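Local structure of internalin (Listeria monocytogenes serotype 4b, 4FMZ) at residues 268-273 / 290-295; 315-320 / 335-340. The protein is a leucine-rich-repeat internalin that probably serves in adhesion to, or invasion of, host cells by the bacterium. All coordinates share one frame; numbering follows the deposited sequence.

Interaction 1: residues 268-273 / 290-295; sequences KMLNVG and NSLFLN. With EDO (1,2-ethanediol), chain H; EDO (1,2-ethanediol), chain F.
Strands 269-271 and 291-293 pair in parallel, one leucine-rich-repeat coil against the next. Their axes lie 4.7 Å apart at an angle of 8°. Leu270 turns both its backbone N and its O toward 291-293: N donates to Ser291 O at 2.9 Å, and O accepts from Phe293 N. Val272 N continues the pattern to Phe293 O. At the other end Lys268 O takes two donors, Asn290 N and Ser291 N. Beyond it the bent lysine chain brings NZ to Asn290 OD1 at 3.2 Å, in the carbonyl plane of that amide. Asn290 ND2 is held by Asn312 O.

On the face with Ser291, Met269 SE meets the edge of the Phe293 ring, 3.6 Å from CE1, a Met-aromatic contact. The Asn271 amide slants across the same side chain, with OD1 3.4 Å from Phe293 CB. That OD1 also accepts from Gly273 N, closing an Asx turn. On the buried face Leu270 and Leu292 run side by side, both CG atoms anti to their backbone N (chi1 179° and 177°), and Leu270 CD2 touches Leu292 CD1 at 3.9 Å. Strand 247-249 pairs with the outer edge of 269-271, and strand 315-317 with that of 291-293.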
loop_
_atom_site.group_PDB
_atom_site.type_symbol
_atom_site.label_atom_id
_atom_site.label_comp_id
_atom_site.label_asym_id
_atom_site.label_seq_id
_atom_site.Cartn_x
_atom_site.Cartn_y
_atom_site.Cartn_z
ATOM N N LYS A 268 -13.270 -5.506 -15.412
ATOM C CA LYS A 268 -14.325 -4.524 -15.171
ATOM C C LYS A 268 -13.771 -3.114 -15.370
ATOM O O LYS A 268 -14.520 -2.203 -15.723
ATOM C CB LYS A 268 -14.909 -4.659 -13.749
ATOM C CG LYS A 268 -15.586 -6.007 -13.439
ATOM C CD LYS A 268 -16.984 -6.132 -14.044
ATOM C CE LYS A 268 -18.009 -6.650 -13.068
ATOM N NZ LYS A 268 -18.386 -5.624 -12.051
HETATM N N MSE A 269 -12.459 -2.932 -15.098
HETATM C CA MSE A 269 -11.786 -1.643 -15.213
HETATM C C MSE A 269 -10.569 -1.775 -16.111
HETATM O O MSE A 269 -9.693 -2.608 -15.878
HETATM C CB MSE A 269 -11.401 -1.097 -13.813
HETATM C CG MSE A 269 -10.099 -0.246 -13.781
HETATM SE SE MSE A 269 -10.250 1.446 -14.636
HETATM C CE MSE A 269 -10.052 2.635 -13.071
ATOM N N LEU A 270 -10.522 -0.947 -17.151
ATOM C CA LEU A 270 -9.359 -0.942 -18.020
ATOM C C LEU A 270 -8.911 0.490 -18.247
ATOM O O LEU A 270 -9.607 1.244 -18.917
ATOM C CB LEU A 270 -9.603 -1.669 -19.360
ATOM C CG LEU A 270 -8.421 -1.679 -20.330
ATOM C CD1 LEU A 270 -7.195 -2.409 -19.732
ATOM C CD2 LEU A 270 -8.813 -2.314 -21.656
ATOM N N ASN A 271 -7.743 0.856 -17.699
ATOM C CA ASN A 271 -7.202 2.192 -17.917
ATOM C C ASN A 271 -5.907 2.086 -18.713
ATOM O O ASN A 271 -4.872 1.696 -18.175
ATOM C CB ASN A 271 -6.996 2.959 -16.590
ATOM C CG ASN A 271 -6.491 4.379 -16.768
ATOM O OD1 ASN A 271 -6.067 4.813 -17.859
ATOM N ND2 ASN A 271 -6.504 5.136 -15.686
ATOM N N VAL A 272 -5.970 2.478 -19.998
ATOM C CA VAL A 272 -4.826 2.489 -20.900
ATOM C C VAL A 272 -4.683 3.900 -21.528
ATOM O O VAL A 272 -4.155 4.038 -22.623
ATOM C CB VAL A 272 -4.884 1.359 -21.980
ATOM C CG1 VAL A 272 -4.570 -0.009 -21.378
ATOM C CG2 VAL A 272 -6.227 1.335 -22.698
ATOM N N GLY A 273 -5.125 4.928 -20.800
ATOM C CA GLY A 273 -5.013 6.319 -21.226
ATOM C C GLY A 273 -3.555 6.728 -21.330
ATOM O O GLY A 273 -2.716 6.187 -20.605
ATOM N N ASN A 290 -16.903 -1.989 -17.159
ATOM C CA ASN A 290 -17.737 -0.894 -16.640
ATOM C C ASN A 290 -17.040 0.449 -16.831
ATOM O O ASN A 290 -17.706 1.474 -16.942
ATOM C CB ASN A 290 -18.072 -1.086 -15.136
ATOM C CG ASN A 290 -18.919 -2.297 -14.812
ATOM O OD1 ASN A 290 -18.689 -2.982 -13.814
ATOM N ND2 ASN A 290 -19.941 -2.576 -15.618
ATOM N N SER A 291 -15.697 0.449 -16.797
ATOM C CA SER A 291 -14.898 1.668 -16.904
ATOM C C SER A 291 -13.769 1.442 -17.869
ATOM O O SER A 291 -12.998 0.480 -17.729
ATOM C CB SER A 291 -14.363 2.089 -15.539
ATOM O OG SER A 291 -15.406 2.105 -14.579
ATOM N N LEU A 292 -13.684 2.327 -18.863
ATOM C CA LEU A 292 -12.689 2.226 -19.922
ATOM C C LEU A 292 -12.071 3.575 -20.181
ATOM O O LEU A 292 -12.778 4.526 -20.518
ATOM C CB LEU A 292 -13.350 1.655 -21.196
ATOM C CG LEU A 292 -12.520 1.516 -22.478
ATOM C CD1 LEU A 292 -11.318 0.584 -22.281
ATOM C CD2 LEU A 292 -13.374 0.971 -23.578
ATOM N N PHE A 293 -10.745 3.666 -20.013
ATOM C CA PHE A 293 -10.014 4.919 -20.228
ATOM C C PHE A 293 -9.079 4.748 -21.427
ATOM O O PHE A 293 -8.078 4.024 -21.354
ATOM C CB PHE A 293 -9.257 5.339 -18.960
ATOM C CG PHE A 293 -10.164 5.546 -17.763
ATOM C CD1 PHE A 293 -10.476 4.491 -16.914
ATOM C CD2 PHE A 293 -10.745 6.781 -17.516
ATOM C CE1 PHE A 293 -11.341 4.673 -15.831
ATOM C CE2 PHE A 293 -11.616 6.963 -16.433
ATOM C CZ PHE A 293 -11.898 5.914 -15.591
ATOM N N LEU A 294 -9.448 5.390 -22.546
ATOM C CA LEU A 294 -8.728 5.320 -23.814
ATOM C C LEU A 294 -8.297 6.700 -24.324
ATOM O O LEU A 294 -7.854 6.808 -25.463
ATOM C CB LEU A 294 -9.595 4.611 -24.875
ATOM C CG LEU A 294 -9.554 3.076 -24.861
ATOM C CD1 LEU A 294 -10.700 2.506 -25.666
ATOM C CD2 LEU A 294 -8.241 2.550 -25.416
ATOM N N ASN A 295 -8.411 7.744 -23.485
ATOM C CA ASN A 295 -8.003 9.120 -23.804
ATOM C C ASN A 295 -6.507 9.158 -24.136
ATOM O O ASN A 295 -5.759 8.323 -23.633
ATOM C CB ASN A 295 -8.292 10.051 -22.602
ATOM C CG ASN A 295 -7.664 9.546 -21.321
ATOM O OD1 ASN A 295 -8.122 8.559 -20.727
ATOM N ND2 ASN A 295 -6.520 10.115 -20.961
HETATM C C1 EDO H . -3.541 8.930 -18.047
HETATM O O1 EDO H . -4.243 9.394 -19.193
HETATM C C2 EDO H . -4.091 7.548 -17.633
HETATM O O2 EDO H . -5.504 7.610 -17.674
HETATM C C1 EDO F . -15.020 -0.001 -12.165
HETATM O O1 EDO F . -15.707 0.911 -11.311
HETATM C C2 EDO F . -15.157 -1.455 -11.651
HETATM O O2 EDO F . -16.507 -1.898 -11.738
#

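Interaction 2: residues 315-320 / 335-340; sequences TLFLSQ and MDSADF. With EDO (1,2-ethanediol), chain G.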
loop_
_atom_site.group_PDB
_atom_site.type_symbol
_atom_site.label_atom_id
_atom_site.label_comp_id
_atom_site.label_asym_id
_atom_site.label_seq_id
_atom_site.Cartn_x
_atom_site.Cartn_y
_atom_site.Cartn_z
ATOM N N THR A 315 -18.415 4.459 -17.381
ATOM C CA THR A 315 -17.374 5.471 -17.541
ATOM C C THR A 315 -16.599 5.200 -18.831
ATOM O O THR A 315 -16.137 4.079 -19.061
ATOM C CB THR A 315 -16.472 5.526 -16.304
ATOM O OG1 THR A 315 -17.277 5.898 -15.189
ATOM C CG2 THR A 315 -15.355 6.529 -16.441
ATOM N N LEU A 316 -16.463 6.236 -19.672
ATOM C CA LEU A 316 -15.719 6.119 -20.921
ATOM C C LEU A 316 -14.942 7.392 -21.213
ATOM O O LEU A 316 -15.537 8.457 -21.406
ATOM C CB LEU A 316 -16.653 5.764 -22.090
ATOM C CG LEU A 316 -16.029 5.721 -23.488
ATOM C CD1 LEU A 316 -15.008 4.564 -23.632
ATOM C CD2 LEU A 316 -17.093 5.638 -24.526
ATOM N N PHE A 317 -13.613 7.280 -21.219
ATOM C CA PHE A 317 -12.741 8.405 -21.551
ATOM C C PHE A 317 -12.145 8.186 -22.937
ATOM O O PHE A 317 -11.594 7.114 -23.225
ATOM C CB PHE A 317 -11.647 8.615 -20.495
ATOM C CG PHE A 317 -12.065 9.376 -19.246
ATOM C CD1 PHE A 317 -13.345 9.226 -18.706
ATOM C CD2 PHE A 317 -11.160 10.181 -18.571
ATOM C CE1 PHE A 317 -13.733 9.931 -17.552
ATOM C CE2 PHE A 317 -11.534 10.854 -17.396
ATOM C CZ PHE A 317 -12.813 10.712 -16.887
ATOM N N LEU A 318 -12.310 9.183 -23.818
ATOM C CA LEU A 318 -11.826 9.100 -25.195
ATOM C C LEU A 318 -11.229 10.403 -25.694
ATOM O O LEU A 318 -10.880 10.467 -26.865
ATOM C CB LEU A 318 -12.973 8.698 -26.142
ATOM C CG LEU A 318 -13.401 7.244 -26.158
ATOM C CD1 LEU A 318 -14.681 7.087 -26.910
ATOM C CD2 LEU A 318 -12.321 6.351 -26.754
ATOM N N SER A 319 -11.111 11.442 -24.849
ATOM C CA SER A 319 -10.608 12.736 -25.328
ATOM C C SER A 319 -9.184 12.648 -25.880
ATOM O O SER A 319 -8.419 11.778 -25.491
ATOM C CB SER A 319 -10.675 13.792 -24.231
ATOM O OG SER A 319 -9.719 13.589 -23.206
ATOM N N GLN A 320 -8.864 13.541 -26.826
ATOM C CA GLN A 320 -7.551 13.722 -27.448
ATOM C C GLN A 320 -6.995 12.447 -28.134
ATOM O O GLN A 320 -5.853 12.014 -27.917
ATOM C CB GLN A 320 -6.542 14.335 -26.465
ATOM C CG GLN A 320 -7.000 15.737 -25.990
ATOM C CD GLN A 320 -5.895 16.575 -25.399
ATOM O OE1 GLN A 320 -5.030 16.089 -24.670
ATOM N NE2 GLN A 320 -5.958 17.881 -25.620
HETATM N N MSE A 335 -23.941 5.307 -19.419
HETATM C CA MSE A 335 -22.954 6.392 -19.299
HETATM C C MSE A 335 -23.252 7.419 -18.162
HETATM O O MSE A 335 -24.299 8.065 -18.171
HETATM C CB MSE A 335 -22.829 7.106 -20.652
HETATM C CG MSE A 335 -21.412 7.554 -21.004
HETATM SE SE MSE A 335 -19.975 6.232 -20.814
HETATM C CE MSE A 335 -20.719 4.728 -21.598
ATOM N N ASP A 336 -22.295 7.558 -17.202
ATOM C CA ASP A 336 -22.305 8.439 -16.012
ATOM C C ASP A 336 -21.193 9.488 -16.086
ATOM O O ASP A 336 -21.336 10.597 -15.554
ATOM C CB ASP A 336 -22.081 7.608 -14.723
ATOM C CG ASP A 336 -23.230 6.721 -14.286
ATOM O OD1 ASP A 336 -24.392 7.195 -14.311
ATOM O OD2 ASP A 336 -22.964 5.573 -13.866
ATOM N N SER A 337 -20.058 9.096 -16.698
ATOM C CA SER A 337 -18.864 9.907 -16.808
ATOM C C SER A 337 -18.217 9.687 -18.167
ATOM O O SER A 337 -17.976 8.545 -18.536
ATOM C CB SER A 337 -17.910 9.515 -15.687
ATOM O OG SER A 337 -16.808 10.397 -15.588
ATOM N N ALA A 338 -18.022 10.756 -18.941
ATOM C CA ALA A 338 -17.397 10.709 -20.269
ATOM C C ALA A 338 -16.661 12.028 -20.494
ATOM O O ALA A 338 -17.310 13.077 -20.492
ATOM C CB ALA A 338 -18.451 10.467 -21.348
ATOM N N ASP A 339 -15.306 11.989 -20.611
ATOM C CA ASP A 339 -14.430 13.169 -20.713
ATOM C C ASP A 339 -14.565 13.982 -22.027
ATOM O O ASP A 339 -13.678 14.782 -22.317
ATOM C CB ASP A 339 -12.960 12.752 -20.511
ATOM C CG ASP A 339 -12.329 11.961 -21.651
ATOM O OD1 ASP A 339 -13.082 11.466 -22.528
ATOM O OD2 ASP A 339 -11.086 11.865 -21.682
ATOM N N PHE A 340 -15.641 13.789 -22.805
ATOM C CA PHE A 340 -15.862 14.556 -24.041
ATOM C C PHE A 340 -17.231 15.242 -23.944
ATOM O O PHE A 340 -18.210 14.618 -23.530
ATOM C CB PHE A 340 -15.684 13.710 -25.322
ATOM C CG PHE A 340 -16.344 12.354 -25.345
ATOM C CD1 PHE A 340 -15.783 11.271 -24.655
ATOM C CD2 PHE A 340 -17.508 12.142 -26.073
ATOM C CE1 PHE A 340 -16.401 10.022 -24.650
ATOM C CE2 PHE A 340 -18.109 10.873 -26.091
ATOM C CZ PHE A 340 -17.557 9.830 -25.368
HETATM C C1 EDO G . -13.698 11.697 -28.305
HETATM O O1 EDO G . -12.307 11.895 -28.541
HETATM C C2 EDO G . -14.463 12.767 -29.092
HETATM O O2 EDO G . -13.912 14.031 -28.753
#
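Asp339 fills the hollow between the Phe317 ring and the turn at Ser319. Its CB sits over the centre of the ring, 3.7 Å from the centroid, in a CH-pi contact. The carboxylate stacks nearly flat on the start of the same side chain, its plane 21° from the ring. With chi1 at 72°, CG lies between the backbone N and carbonyl carbon, and both oxygens face the 315-320 backbone. OD1 takes Leu318 N at 2.7 Å and Ser319 N from opposite faces of its plane. OD2 takes Ser319 N and, from above the plane, Ser319 OG at 2.7 Å. Ser337 OG meets the edge of the Phe317 ring.

On the other face, two bulky groups meet Leu316 at different points: Met335 SE presses on CB at 3.6 Å, and Phe340 CZ comes near CD2. The ring also lies alongside Leu318, whose CB is 4.0 Å from Phe340 CE1. Leu316 N bonds to Ser337 O at 3.0 Å. Leu316 O is buried without a hydrogen-bond partner, although Ala338 CA makes a CA-H...O contact with it. This is the last, weakly bonded strand pair of a leucine-rich-repeat solenoid, where beyond one regular bond the Asp339 carboxylate takes the backbone N-H groups of Leu318 and Ser319.

Interaction 1 comes first along the chain and closes before interaction 2 opens. Their centres are about 10 Å apart, on the same side of the chain's centre. Strands 291-293 and 315-317 are direct neighbours, so the two contacts join into four successive parallel strands, the last weakly bonded, at the C-terminal end of the solenoid. Phe317 N and O probably bond to Leu292 O and Leu294 N across the join. The rings of Phe293 and Phe317 meet edge-to-face. Interaction 1 has repeat strands on both outer edges, whereas interaction 2 ends with the last strand of the chain. The regular pairing of the repeats thus runs through interaction 1 and gives way in interaction 2, where the solenoid ends.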